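Local structure of agarase (Pseudoalteromonas fuliginea, 6XJ9) at residues I105-S110 / I188-Q193; Y117-N122 / F171-G176; T130-L135 / S166-F171; G156-P161 / L678-L683. The protein probably hydrolyses the beta-1,4 linkages of agarose. All coordinates share one frame; numbering follows the deposited sequence.

Contact 1 of 4, residues I105-S110 / I188-Q193; sequences IYLDIS and IAISVQ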
loop_
_atom_site.group_PDB
_atom_site.type_symbol
_atom_site.label_atom_id
_atom_site.label_comp_id
_atom_site.label_asym_id
_atom_site.label_seq_id
_atom_site.Cartn_x
_atom_site.Cartn_y
_atom_site.Cartn_z
ATOM N N ILE A 105 -15.273 12.599 6.189
ATOM C CA ILE A 105 -16.258 13.463 6.827
ATOM C C ILE A 105 -17.047 14.199 5.746
ATOM O O ILE A 105 -16.538 14.488 4.666
ATOM C CB ILE A 105 -15.609 14.439 7.832
ATOM C CG1 ILE A 105 -14.501 15.273 7.179
ATOM C CG2 ILE A 105 -15.101 13.698 9.056
ATOM C CD1 ILE A 105 -13.904 16.333 8.074
ATOM N N TYR A 106 -18.316 14.455 6.052
ATOM C CA TYR A 106 -19.148 15.317 5.242
ATOM C C TYR A 106 -19.310 16.618 6.015
ATOM O O TYR A 106 -19.587 16.592 7.217
ATOM C CB TYR A 106 -20.486 14.628 4.962
ATOM C CG TYR A 106 -20.370 13.454 4.019
ATOM C CD1 TYR A 106 -19.954 12.212 4.476
ATOM C CD2 TYR A 106 -20.672 13.590 2.671
ATOM C CE1 TYR A 106 -19.832 11.130 3.611
ATOM C CE2 TYR A 106 -20.569 12.516 1.796
ATOM C CZ TYR A 106 -20.132 11.284 2.269
ATOM O OH TYR A 106 -20.018 10.217 1.414
ATOM N N LEU A 107 -19.092 17.738 5.312
ATOM C CA LEU A 107 -19.226 19.056 5.899
ATOM C C LEU A 107 -20.440 19.730 5.269
ATOM O O LEU A 107 -20.418 20.075 4.087
ATOM C CB LEU A 107 -17.931 19.845 5.670
ATOM C CG LEU A 107 -18.008 21.356 5.897
ATOM C CD1 LEU A 107 -18.362 21.673 7.340
ATOM C CD2 LEU A 107 -16.687 22.020 5.521
ATOM N N ASP A 108 -21.508 19.858 6.066
ATOM C CA ASP A 108 -22.717 20.533 5.626
ATOM C C ASP A 108 -22.844 21.866 6.359
ATOM O O ASP A 108 -22.745 21.921 7.582
ATOM C CB ASP A 108 -23.963 19.669 5.800
ATOM C CG ASP A 108 -23.995 18.504 4.837
ATOM O OD1 ASP A 108 -23.298 17.501 5.105
ATOM O OD2 ASP A 108 -24.705 18.616 3.826
ATOM N N ILE A 109 -22.998 22.931 5.569
ATOM C CA ILE A 109 -23.239 24.276 6.066
ATOM C C ILE A 109 -24.620 24.705 5.567
ATOM O O ILE A 109 -24.919 24.575 4.380
ATOM C CB ILE A 109 -22.114 25.227 5.611
ATOM C CG1 ILE A 109 -20.725 24.677 5.957
ATOM C CG2 ILE A 109 -22.317 26.625 6.179
ATOM C CD1 ILE A 109 -19.587 25.328 5.196
ATOM N N SER A 110 -25.460 25.167 6.502
ATOM C CA SER A 110 -26.852 25.518 6.255
ATOM C C SER A 110 -27.096 26.966 6.678
ATOM O O SER A 110 -26.572 27.407 7.702
ATOM C CB SER A 110 -27.788 24.589 7.007
ATOM O OG SER A 110 -27.451 23.221 6.802
ATOM N N ILE A 188 -22.994 24.449 11.221
ATOM C CA ILE A 188 -21.932 23.697 10.564
ATOM C C ILE A 188 -22.023 22.266 11.084
ATOM O O ILE A 188 -21.941 22.058 12.293
ATOM C CB ILE A 188 -20.547 24.298 10.890
ATOM C CG1 ILE A 188 -20.330 25.659 10.222
ATOM C CG2 ILE A 188 -19.423 23.322 10.550
ATOM C CD1 ILE A 188 -19.124 26.415 10.755
ATOM N N ALA A 189 -22.210 21.294 10.178
ATOM C CA ALA A 189 -22.313 19.893 10.572
ATOM C C ALA A 189 -21.138 19.088 10.012
ATOM O O ALA A 189 -20.833 19.165 8.828
ATOM C CB ALA A 189 -23.636 19.326 10.101
ATOM N N ILE A 190 -20.502 18.285 10.872
ATOM C CA ILE A 190 -19.517 17.303 10.445
ATOM C C ILE A 190 -20.126 15.926 10.685
ATOM O O ILE A 190 -20.390 15.586 11.835
ATOM C CB ILE A 190 -18.187 17.469 11.218
ATOM C CG1 ILE A 190 -17.547 18.851 11.025
ATOM C CG2 ILE A 190 -17.209 16.333 10.903
ATOM C CD1 ILE A 190 -17.108 19.156 9.605
ATOM N N SER A 191 -20.336 15.144 9.605
ATOM C CA SER A 191 -20.984 13.843 9.726
ATOM C C SER A 191 -20.146 12.706 9.136
ATOM O O SER A 191 -19.265 12.925 8.300
ATOM C CB SER A 191 -22.391 13.843 9.157
ATOM O OG SER A 191 -22.388 14.089 7.757
ATOM N N VAL A 192 -20.442 11.488 9.612
ATOM C CA VAL A 192 -19.940 10.234 9.070
ATOM C C VAL A 192 -21.147 9.429 8.586
ATOM O O VAL A 192 -22.164 9.377 9.278
ATOM C CB VAL A 192 -19.103 9.499 10.132
ATOM C CG1 VAL A 192 -18.766 8.067 9.739
ATOM C CG2 VAL A 192 -17.832 10.278 10.465
ATOM N N GLN A 193 -21.043 8.842 7.379
ATOM C CA GLN A 193 -22.210 8.330 6.675
ATOM C C GLN A 193 -21.923 6.949 6.093
ATOM O O GLN A 193 -20.909 6.746 5.424
ATOM C CB GLN A 193 -22.656 9.315 5.589
ATOM C CG GLN A 193 -23.153 10.642 6.155
ATOM C CD GLN A 193 -23.613 11.617 5.099
ATOM O OE1 GLN A 193 -23.920 11.248 3.965
ATOM N NE2 GLN A 193 -23.639 12.887 5.467
HETATM O O HOH W 1 -22.567 16.882 7.523
HETATM O O HOH W 2 -24.394 15.242 3.827
#

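Contact 2 of 4, residues Y117-N122 / F171-G176; sequences YTRSVN and FISMWG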
loop_
_atom_site.group_PDB
_atom_site.type_symbol
_atom_site.label_atom_id
_atom_site.label_comp_id
_atom_site.label_asym_id
_atom_site.label_seq_id
_atom_site.Cartn_x
_atom_site.Cartn_y
_atom_site.Cartn_z
ATOM N N TYR A 117 -25.336 23.128 1.815
ATOM C CA TYR A 117 -24.324 22.640 0.889
ATOM C C TYR A 117 -23.414 21.612 1.559
ATOM O O TYR A 117 -22.990 21.808 2.693
ATOM C CB TYR A 117 -23.500 23.771 0.271
ATOM C CG TYR A 117 -22.711 23.310 -0.928
ATOM C CD1 TYR A 117 -23.338 23.106 -2.149
ATOM C CD2 TYR A 117 -21.352 23.033 -0.841
ATOM C CE1 TYR A 117 -22.639 22.661 -3.259
ATOM C CE2 TYR A 117 -20.638 22.585 -1.943
ATOM C CZ TYR A 117 -21.284 22.405 -3.155
ATOM O OH TYR A 117 -20.615 21.966 -4.258
ATOM N N THR A 118 -23.086 20.553 0.798
ATOM C CA THR A 118 -22.290 19.424 1.257
ATOM C C THR A 118 -20.903 19.443 0.608
ATOM O O THR A 118 -20.794 19.431 -0.618
ATOM C CB THR A 118 -23.003 18.108 0.924
ATOM O OG1 THR A 118 -24.329 18.162 1.454
ATOM C CG2 THR A 118 -22.270 16.891 1.449
ATOM N N ARG A 119 -19.859 19.458 1.453
ATOM C CA ARG A 119 -18.478 19.194 1.061
ATOM C C ARG A 119 -18.010 17.922 1.776
ATOM O O ARG A 119 -18.678 17.466 2.700
ATOM C CB ARG A 119 -17.588 20.396 1.392
ATOM C CG ARG A 119 -17.925 21.672 0.626
ATOM C CD ARG A 119 -17.355 22.918 1.280
ATOM N NE ARG A 119 -17.543 24.102 0.443
ATOM C CZ ARG A 119 -18.500 25.019 0.593
ATOM N NH1 ARG A 119 -19.401 24.913 1.559
ATOM N NH2 ARG A 119 -18.557 26.038 -0.242
ATOM N N SER A 120 -16.891 17.324 1.329
ATOM C CA SER A 120 -16.384 16.084 1.904
ATOM C C SER A 120 -14.863 16.000 1.772
ATOM O O SER A 120 -14.287 16.497 0.813
ATOM C CB SER A 120 -17.050 14.877 1.276
ATOM O OG SER A 120 -16.655 13.683 1.945
ATOM N N VAL A 121 -14.214 15.338 2.732
ATOM C CA VAL A 121 -12.782 15.092 2.643
ATOM C C VAL A 121 -12.434 13.855 3.468
ATOM O O VAL A 121 -13.156 13.501 4.397
ATOM C CB VAL A 121 -11.963 16.326 3.076
ATOM C CG1 VAL A 121 -12.007 16.549 4.581
ATOM C CG2 VAL A 121 -10.520 16.240 2.602
ATOM N N ASN A 122 -11.319 13.201 3.122
ATOM C CA ASN A 122 -10.807 12.119 3.940
ATOM C C ASN A 122 -9.811 12.681 4.954
ATOM O O ASN A 122 -8.969 13.490 4.591
ATOM C CB ASN A 122 -10.200 10.994 3.096
ATOM C CG ASN A 122 -9.739 9.824 3.947
ATOM O OD1 ASN A 122 -8.691 9.888 4.586
ATOM N ND2 ASN A 122 -10.507 8.747 3.963
ATOM N N PHE A 171 -11.434 20.785 1.107
ATOM C CA PHE A 171 -12.631 19.960 1.022
ATOM C C PHE A 171 -13.069 19.857 -0.437
ATOM O O PHE A 171 -12.910 20.805 -1.209
ATOM C CB PHE A 171 -13.779 20.560 1.843
ATOM C CG PHE A 171 -13.757 20.265 3.323
ATOM C CD1 PHE A 171 -13.065 21.088 4.203
ATOM C CD2 PHE A 171 -14.444 19.178 3.841
ATOM C CE1 PHE A 171 -13.061 20.830 5.566
ATOM C CE2 PHE A 171 -14.449 18.928 5.206
ATOM C CZ PHE A 171 -13.749 19.750 6.065
ATOM N N ILE A 172 -13.647 18.701 -0.793
ATOM C CA ILE A 172 -14.223 18.501 -2.115
ATOM C C ILE A 172 -15.679 18.957 -2.101
ATOM O O ILE A 172 -16.481 18.469 -1.304
ATOM C CB ILE A 172 -14.091 17.022 -2.546
ATOM C CG1 ILE A 172 -12.654 16.500 -2.419
ATOM C CG2 ILE A 172 -14.647 16.815 -3.940
ATOM C CD1 ILE A 172 -11.615 17.309 -3.180
ATOM N N SER A 173 -16.018 19.889 -3.007
ATOM C CA SER A 173 -17.398 20.331 -3.160
ATOM C C SER A 173 -18.232 19.203 -3.767
ATOM O O SER A 173 -17.905 18.700 -4.834
ATOM C CB SER A 173 -17.469 21.590 -3.994
ATOM O OG SER A 173 -16.658 22.605 -3.422
ATOM N N MET A 174 -19.311 18.807 -3.081
ATOM C CA MET A 174 -20.063 17.635 -3.497
ATOM C C MET A 174 -21.390 18.033 -4.147
ATOM O O MET A 174 -21.608 17.724 -5.316
ATOM C CB MET A 174 -20.287 16.667 -2.332
ATOM C CG MET A 174 -19.000 16.241 -1.628
ATOM S SD MET A 174 -17.888 15.175 -2.605
ATOM C CE MET A 174 -18.716 13.590 -2.486
ATOM N N TRP A 175 -22.281 18.701 -3.399
ATOM C CA TRP A 175 -23.612 19.006 -3.911
ATOM C C TRP A 175 -24.399 19.870 -2.926
ATOM O O TRP A 175 -24.015 20.012 -1.765
ATOM C CB TRP A 175 -24.378 17.715 -4.225
ATOM C CG TRP A 175 -24.382 16.764 -3.071
ATOM C CD1 TRP A 175 -25.006 16.924 -1.868
ATOM C CD2 TRP A 175 -23.691 15.508 -2.998
ATOM N NE1 TRP A 175 -24.760 15.852 -1.053
ATOM C CE2 TRP A 175 -23.958 14.965 -1.721
ATOM C CE3 TRP A 175 -22.884 14.788 -3.887
ATOM C CZ2 TRP A 175 -23.431 13.743 -1.308
ATOM C CZ3 TRP A 175 -22.371 13.575 -3.479
ATOM C CH2 TRP A 175 -22.644 13.063 -2.209
ATOM N N GLY A 176 -25.527 20.407 -3.416
ATOM C CA GLY A 176 -26.418 21.265 -2.647
ATOM C C GLY A 176 -26.562 22.649 -3.282
ATOM O O GLY A 176 -26.288 22.823 -4.470
#

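Contact 3 of 4, residues T130-L135 / S166-F171; sequences TYYAKL and SDEVQF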
loop_
_atom_site.group_PDB
_atom_site.type_symbol
_atom_site.label_atom_id
_atom_site.label_comp_id
_atom_site.label_asym_id
_atom_site.label_seq_id
_atom_site.Cartn_x
_atom_site.Cartn_y
_atom_site.Cartn_z
ATOM N N THR A 130 -4.671 20.794 8.290
ATOM C CA THR A 130 -5.711 21.785 8.066
ATOM C C THR A 130 -6.509 21.416 6.820
ATOM O O THR A 130 -5.944 21.112 5.768
ATOM C CB THR A 130 -5.160 23.218 8.101
ATOM O OG1 THR A 130 -4.762 23.473 9.448
ATOM C CG2 THR A 130 -6.192 24.256 7.719
ATOM N N TYR A 131 -7.835 21.435 6.986
ATOM C CA TYR A 131 -8.812 21.178 5.942
ATOM C C TYR A 131 -9.639 22.443 5.769
ATOM O O TYR A 131 -10.170 22.971 6.745
ATOM C CB TYR A 131 -9.678 19.977 6.327
ATOM C CG TYR A 131 -8.853 18.743 6.578
ATOM C CD1 TYR A 131 -8.200 18.547 7.790
ATOM C CD2 TYR A 131 -8.672 17.801 5.575
ATOM C CE1 TYR A 131 -7.407 17.429 8.007
ATOM C CE2 TYR A 131 -7.882 16.682 5.777
ATOM C CZ TYR A 131 -7.256 16.490 6.997
ATOM O OH TYR A 131 -6.485 15.378 7.173
ATOM N N TYR A 132 -9.717 22.944 4.535
ATOM C CA TYR A 132 -10.358 24.234 4.344
ATOM C C TYR A 132 -11.395 24.166 3.227
ATOM O O TYR A 132 -11.316 23.331 2.325
ATOM C CB TYR A 132 -9.303 25.323 4.141
ATOM C CG TYR A 132 -8.561 25.204 2.836
ATOM C CD1 TYR A 132 -9.127 25.657 1.650
ATOM C CD2 TYR A 132 -7.297 24.636 2.782
ATOM C CE1 TYR A 132 -8.461 25.543 0.441
ATOM C CE2 TYR A 132 -6.615 24.524 1.578
ATOM C CZ TYR A 132 -7.202 24.978 0.408
ATOM O OH TYR A 132 -6.548 24.875 -0.786
ATOM N N ALA A 133 -12.383 25.054 3.323
ATOM C CA ALA A 133 -13.412 25.221 2.318
ATOM C C ALA A 133 -13.590 26.714 2.064
ATOM O O ALA A 133 -13.948 27.449 2.981
ATOM C CB ALA A 133 -14.687 24.587 2.822
ATOM N N LYS A 134 -13.305 27.154 0.832
ATOM C CA LYS A 134 -13.456 28.551 0.448
ATOM C C LYS A 134 -14.941 28.891 0.442
ATOM O O LYS A 134 -15.736 28.169 -0.153
ATOM C CB LYS A 134 -12.891 28.811 -0.955
ATOM C CG LYS A 134 -11.372 28.821 -1.090
ATOM C CD LYS A 134 -10.903 28.837 -2.541
ATOM C CE LYS A 134 -11.330 27.615 -3.322
ATOM N NZ LYS A 134 -10.373 27.247 -4.394
ATOM N N LEU A 135 -15.308 29.985 1.117
ATOM C CA LEU A 135 -16.711 30.359 1.211
ATOM C C LEU A 135 -17.004 31.525 0.274
ATOM O O LEU A 135 -18.155 31.750 -0.083
ATOM C CB LEU A 135 -17.064 30.674 2.672
ATOM C CG LEU A 135 -17.114 29.448 3.588
ATOM C CD1 LEU A 135 -17.553 29.801 5.004
ATOM C CD2 LEU A 135 -18.012 28.372 3.003
ATOM N N SER A 166 -0.357 24.711 -0.967
ATOM C CA SER A 166 -0.232 24.705 0.484
ATOM C C SER A 166 0.014 23.303 1.029
ATOM O O SER A 166 -0.051 22.307 0.308
ATOM C CB SER A 166 -1.421 25.360 1.168
ATOM O OG SER A 166 -2.627 24.646 0.924
ATOM N N ASP A 167 0.281 23.257 2.335
ATOM C CA ASP A 167 0.450 22.014 3.066
ATOM C C ASP A 167 -0.892 21.576 3.657
ATOM O O ASP A 167 -0.924 20.773 4.585
ATOM C CB ASP A 167 1.580 22.150 4.094
ATOM C CG ASP A 167 1.243 22.990 5.319
ATOM O OD1 ASP A 167 0.338 23.826 5.228
ATOM O OD2 ASP A 167 1.901 22.799 6.368
ATOM N N GLU A 168 -1.996 22.102 3.111
ATOM C CA GLU A 168 -3.323 21.906 3.679
ATOM C C GLU A 168 -4.178 21.140 2.675
ATOM O O GLU A 168 -3.751 20.905 1.546
ATOM C CB GLU A 168 -3.968 23.255 4.019
ATOM C CG GLU A 168 -3.185 24.071 5.041
ATOM C CD GLU A 168 -3.766 25.422 5.439
ATOM O OE1 GLU A 168 -4.621 25.950 4.698
ATOM O OE2 GLU A 168 -3.366 25.948 6.508
ATOM N N VAL A 169 -5.403 20.791 3.083
ATOM C CA VAL A 169 -6.273 19.963 2.265
ATOM C C VAL A 169 -7.604 20.675 2.048
ATOM O O VAL A 169 -8.342 20.953 2.996
ATOM C CB VAL A 169 -6.510 18.585 2.914
ATOM C CG1 VAL A 169 -7.282 17.664 1.974
ATOM C CG2 VAL A 169 -5.212 17.945 3.379
ATOM N N GLN A 170 -7.924 20.907 0.776
ATOM C CA GLN A 170 -9.199 21.505 0.439
ATOM C C GLN A 170 -10.296 20.438 0.488
ATOM O O GLN A 170 -10.122 19.336 -0.023
ATOM C CB GLN A 170 -9.127 22.177 -0.930
ATOM C CG GLN A 170 -10.422 22.887 -1.297
ATOM C CD GLN A 170 -10.403 23.619 -2.618
ATOM O OE1 GLN A 170 -9.463 23.526 -3.410
ATOM N NE2 GLN A 170 -11.469 24.354 -2.873
ATOM N N PHE A 171 -11.434 20.785 1.107
ATOM C CA PHE A 171 -12.631 19.960 1.022
ATOM C C PHE A 171 -13.069 19.857 -0.437
ATOM O O PHE A 171 -12.910 20.805 -1.209
ATOM C CB PHE A 171 -13.779 20.560 1.843
ATOM C CG PHE A 171 -13.757 20.265 3.323
ATOM C CD1 PHE A 171 -13.065 21.088 4.203
ATOM C CD2 PHE A 171 -14.444 19.178 3.841
ATOM C CE1 PHE A 171 -13.061 20.830 5.566
ATOM C CE2 PHE A 171 -14.449 18.928 5.206
ATOM C CZ PHE A 171 -13.749 19.750 6.065
#

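Contact 4 of 4, residues G156-P161 / L678-L683; sequences GLRSNP and LFHPGL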
loop_
_atom_site.group_PDB
_atom_site.type_symbol
_atom_site.label_atom_id
_atom_site.label_comp_id
_atom_site.label_asym_id
_atom_site.label_seq_id
_atom_site.Cartn_x
_atom_site.Cartn_y
_atom_site.Cartn_z
ATOM N N GLY A 156 -15.389 23.425 -16.330
ATOM C CA GLY A 156 -15.822 22.140 -16.846
ATOM C C GLY A 156 -15.218 20.966 -16.074
ATOM O O GLY A 156 -15.325 19.826 -16.513
ATOM N N LEU A 157 -14.578 21.261 -14.936
ATOM C CA LEU A 157 -14.074 20.248 -14.026
ATOM C C LEU A 157 -14.998 20.175 -12.816
ATOM O O LEU A 157 -15.239 21.196 -12.175
ATOM C CB LEU A 157 -12.665 20.645 -13.571
ATOM C CG LEU A 157 -11.509 20.268 -14.499
ATOM C CD1 LEU A 157 -11.380 21.242 -15.661
ATOM C CD2 LEU A 157 -10.205 20.220 -13.715
ATOM N N ARG A 158 -15.472 18.967 -12.472
ATOM C CA ARG A 158 -16.346 18.825 -11.312
ATOM C C ARG A 158 -15.650 19.405 -10.079
ATOM O O ARG A 158 -16.257 20.164 -9.329
ATOM C CB ARG A 158 -16.825 17.382 -11.118
ATOM C CG ARG A 158 -17.836 17.212 -9.986
ATOM C CD ARG A 158 -19.012 16.320 -10.343
ATOM N NE ARG A 158 -19.896 16.974 -11.299
ATOM C CZ ARG A 158 -20.618 16.360 -12.233
ATOM N NH1 ARG A 158 -20.574 15.047 -12.360
ATOM N NH2 ARG A 158 -21.381 17.066 -13.049
ATOM N N SER A 159 -14.370 19.062 -9.905
ATOM C CA SER A 159 -13.529 19.670 -8.887
ATOM C C SER A 159 -12.246 20.208 -9.520
ATOM O O SER A 159 -11.576 19.504 -10.280
ATOM C CB SER A 159 -13.240 18.700 -7.783
ATOM O OG SER A 159 -12.441 19.303 -6.779
ATOM N N ASN A 160 -11.923 21.465 -9.183
ATOM C CA ASN A 160 -10.835 22.230 -9.773
ATOM C C ASN A 160 -9.524 21.956 -9.035
ATOM O O ASN A 160 -9.527 21.511 -7.891
ATOM C CB ASN A 160 -11.100 23.738 -9.642
ATOM C CG ASN A 160 -11.870 24.368 -10.784
ATOM O OD1 ASN A 160 -12.018 23.789 -11.855
ATOM N ND2 ASN A 160 -12.322 25.595 -10.580
ATOM N N PRO A 161 -8.347 22.272 -9.628
ATOM C CA PRO A 161 -7.105 22.350 -8.855
ATOM C C PRO A 161 -7.280 23.396 -7.758
ATOM O O PRO A 161 -8.111 24.290 -7.882
ATOM C CB PRO A 161 -6.093 22.945 -9.854
ATOM C CG PRO A 161 -6.653 22.585 -11.217
ATOM C CD PRO A 161 -8.156 22.636 -11.043
ATOM N N LEU A 678 -5.311 13.134 -9.294
ATOM C CA LEU A 678 -6.544 13.703 -9.811
ATOM C C LEU A 678 -7.093 14.704 -8.800
ATOM O O LEU A 678 -6.786 14.627 -7.613
ATOM C CB LEU A 678 -7.567 12.598 -10.101
ATOM C CG LEU A 678 -7.193 11.613 -11.217
ATOM C CD1 LEU A 678 -8.412 10.824 -11.660
ATOM C CD2 LEU A 678 -6.591 12.340 -12.412
ATOM N N PHE A 679 -7.937 15.619 -9.284
ATOM C CA PHE A 679 -8.413 16.746 -8.487
ATOM C C PHE A 679 -9.703 16.414 -7.743
ATOM O O PHE A 679 -10.235 17.268 -7.032
ATOM C CB PHE A 679 -8.615 17.968 -9.383
ATOM C CG PHE A 679 -7.338 18.364 -10.075
ATOM C CD1 PHE A 679 -6.200 18.646 -9.333
ATOM C CD2 PHE A 679 -7.258 18.377 -11.460
ATOM C CE1 PHE A 679 -5.010 18.974 -9.964
ATOM C CE2 PHE A 679 -6.071 18.722 -12.086
ATOM C CZ PHE A 679 -4.953 19.019 -11.339
ATOM N N HIS A 680 -10.195 15.179 -7.921
ATOM C CA HIS A 680 -11.421 14.740 -7.281
ATOM C C HIS A 680 -11.276 13.263 -6.942
ATOM O O HIS A 680 -11.093 12.432 -7.836
ATOM C CB HIS A 680 -12.622 15.003 -8.201
ATOM C CG HIS A 680 -13.943 15.025 -7.507
ATOM N ND1 HIS A 680 -14.272 14.129 -6.507
ATOM C CD2 HIS A 680 -15.031 15.799 -7.692
ATOM C CE1 HIS A 680 -15.498 14.370 -6.089
ATOM N NE2 HIS A 680 -15.974 15.398 -6.791
ATOM N N PRO A 681 -11.282 12.895 -5.640
ATOM C CA PRO A 681 -11.205 11.489 -5.255
ATOM C C PRO A 681 -12.470 10.726 -5.649
ATOM O O PRO A 681 -12.426 9.511 -5.829
ATOM C CB PRO A 681 -10.977 11.527 -3.737
ATOM C CG PRO A 681 -11.513 12.872 -3.298
ATOM C CD PRO A 681 -11.353 13.804 -4.483
ATOM N N GLY A 682 -13.587 11.442 -5.815
ATOM C CA GLY A 682 -14.830 10.797 -6.214
ATOM C C GLY A 682 -15.895 10.885 -5.123
ATOM O O GLY A 682 -16.012 11.900 -4.440
ATOM N N LEU A 683 -16.670 9.807 -4.967
ATOM C CA LEU A 683 -17.822 9.847 -4.082
ATOM C C LEU A 683 -17.431 9.341 -2.700
ATOM O O LEU A 683 -17.871 9.899 -1.703
ATOM C CB LEU A 683 -18.969 9.030 -4.695
ATOM C CG LEU A 683 -19.691 9.712 -5.851
ATOM C CD1 LEU A 683 -20.569 8.731 -6.605
ATOM C CD2 LEU A 683 -20.521 10.879 -5.339
#

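Contact 1 of 4, residues I105-S110 / I188-Q193
Leu107 and Ile190 meet methyl to methyl, CD1 to CD1 at 3.6 Å, on the buried face of an antiparallel strand pair that serves two environments at once. Leu107 carries CG opposite its own backbone N (chi1 165°), which brings CD1 over toward the partner strand, where it also lies 3.8 Å from Ile188 CG2. Farther along, Ile105 CG2 approaches Ile190 CG2 to 3.8 Å, and this face is wholly aliphatic. Reciprocal backbone bonds at the hydrogen-bonded pairs Tyr106-Ser191 and Asp108-Ala189 fix the register.

The opposite face is mixed, and only its Asp108-Ala189 end is loose. At the other end Gln193, extended through chi2 (-179°), lays its amide over the Tyr106 ring with the two planes 10° apart, OE1 standing 3.9 Å above the ring centre. NE2 gives a bond of 2.9 Å to Ser191 OG, which fixes the rotation of the amide. Beyond it the side chains no longer touch closely: Asp108 CB and Ala189 CB are 4.3 Å apart, and ordered water fills in. One molecule donates to Asp108 OD1 and accepts from Gln193 NE2, while OD2 turns to Thr118 and Asn116.

Within the beta sandwich of the CBM-like domain, strand 103-111 is flanked by 116-123 on its other edge and 185-193 by 70-75, while Leu91, Phe93 and Leu95 of strand 89-97 cover the aliphatic face.

Contact 2 of 4, residues Y117-N122 / F171-G176
Tyr117 turns one ring face to the backbone of Trp175, whose O lies 3.2 Å from CD1, displaced toward the rim. With CG trans to the backbone N (chi1 -165°), the ring reaches over the end of the partner strand, and its OH meets Ser173 CB edge-on at 3.2 Å. The ring has a second flat neighbour: CD2 of Tyr117 stands 3.6 Å above one face of the guanidinium of Arg119, whose extended chain leads there from the same side of the sheet.

On the opposite side Thr118 and Trp175 cross at a slant, Thr118 CG2 lying 3.7 Å from Trp175 NE1. The hydroxyl of Thr118 is engaged by Asp108. Between these two layers the strands form a classic beta bulge, in which Met174 and Trp175 both face Thr118. Its carbonyl O therefore accepts twice, from Met174 N at 2.9 Å and from Trp175 N at 3.2 Å, and the register slips by one residue. The chain turns a corner at Trp175; at Gly176 the backbone angles would jam a CB against the preceding carbonyl O, and it would also run into Tyr117 CA. Met174, bent at chi2 and chi3, places CG 3.8 Å from Ser120 CB.

Away from the bulge, Val121 and Phe171 meet at about a right angle. Val121 CG1 points over the face of the ring as a CH-pi contact, 28° off the normal and 3.5 Å from Phe171 CE2. Leu107 of strand 103-111 also packs on Phe171.

Contact 3 of 4, residues T130-L135 / S166-F171
Tyr131 pairs with Val169, and Tyr132 with Gln170, in a short parallel bridge, the exception among the mainly antiparallel strand pairs of this CBM-like beta sandwich. Three backbone bonds carry it: Thr130 O accepts from Val169 N at 2.8 Å, Val169 O from Tyr132 N, and Tyr132 O from Phe171 N. The chain before Val169 comes in from another direction, so the two segments run at a wide angle overall.

Ring packing comes next. Tyr132 CG sits between its backbone N and carbonyl carbon (chi1 69°), folding the ring back across the partner strand so that Gln170 CA lies 3.9 Å above its centre, while Glu168 CB approaches in the plane of the ring, 3.8 Å from CD2. Trp164 also stacks on this ring. Across the sheet, Tyr131 and Val169 run side by side, CD2 to CB at 3.5 Å.

Charged groups use their aliphatic parts here and their ends outside. Glu168 lies alongside Thr130, CG to CB at 3.7 Å, before OE1 reaches a salt bridge with Arg209. Lys134 passes Gln170 on its way to Asp139 and Thr163. Nearby, Asp167 makes a hydrogen bond to Tyr128 of the second subunit.

The apolar contacts close with Phe171: Ala133 CB approaches its CD1 at 4.1 Å, and Tyr131 CB lies 3.6 Å from its CE1.

Contact 4 of 4, residues G156-P161 / L678-L683
Ser159 and His680 bring their CA atoms to 5.6 Å, and Pro161 and Phe679 theirs to 5.8 Å, as two irregular loops pass each other without a backbone-to-backbone hydrogen bond between them. The pairing joins the CBM-like beta sandwich to the downstream part of the chain, which in family 50 enzymes forms a (beta/alpha)8 barrel.

Phe679 carries most of the contact. Its CG lies opposite the carbonyl carbon (chi1 -59°), which aims the ring at the sandwich loop. Pro161 covers one face in a CH-pi contact: CG is 4.0 Å from the ring centroid and only 11° off the normal. Leu157 meets the same ring more obliquely, CD2 to CD2 at 4.1 Å.

Ser159 touches both the Phe679 backbone and the His680 ring. Its OG lies 3.0 Å from Phe679 O, one possible acceptor for the hydroxyl proton, while CB packs on His680 CD2 at 3.4 Å. Arg158 adds its methylene CG, 3.9 Å from the same CD2; its guanidinium continues toward Asp728 and Glu730, both long and weak ion pairs. Thus the arginine touches histidine through carbon, not charge. Asn731 takes up the carbonyl O of Ser159, and Tyr732 meets the His680 ring at a slant.

His680 is steadied within its own loop: its ND1 accepts the backbone N-H of Gly682 at 2.9 Å, the donor lying 21° out of the imidazole plane.

Overall arrangement
Contacts 1, 2 and 3 lie within the CBM-like domain, whereas contact 4 ties that domain to the rest of the enzyme. Contacts 2 and 3 both use strand 169-174, and contact 1 joins them because strands 103-111 and 116-123 are neighbours. Contacts 1 and 2 have centres about 9 Å apart, and Leu107 CB packs on Phe171 CE2 at 3.6 Å; Phe171 is shared by contacts 2 and 3, whose centres are about 12 Å apart. Contact 4 lies about 11 Å from contact 2, centre to centre, and touches it where Ile172 CG2 meets His680 CE1 at 3.4 Å. A 1,2-ethanediol, probably from the crystallisation liquor, lies about 4 Å from the Trp175 side chain.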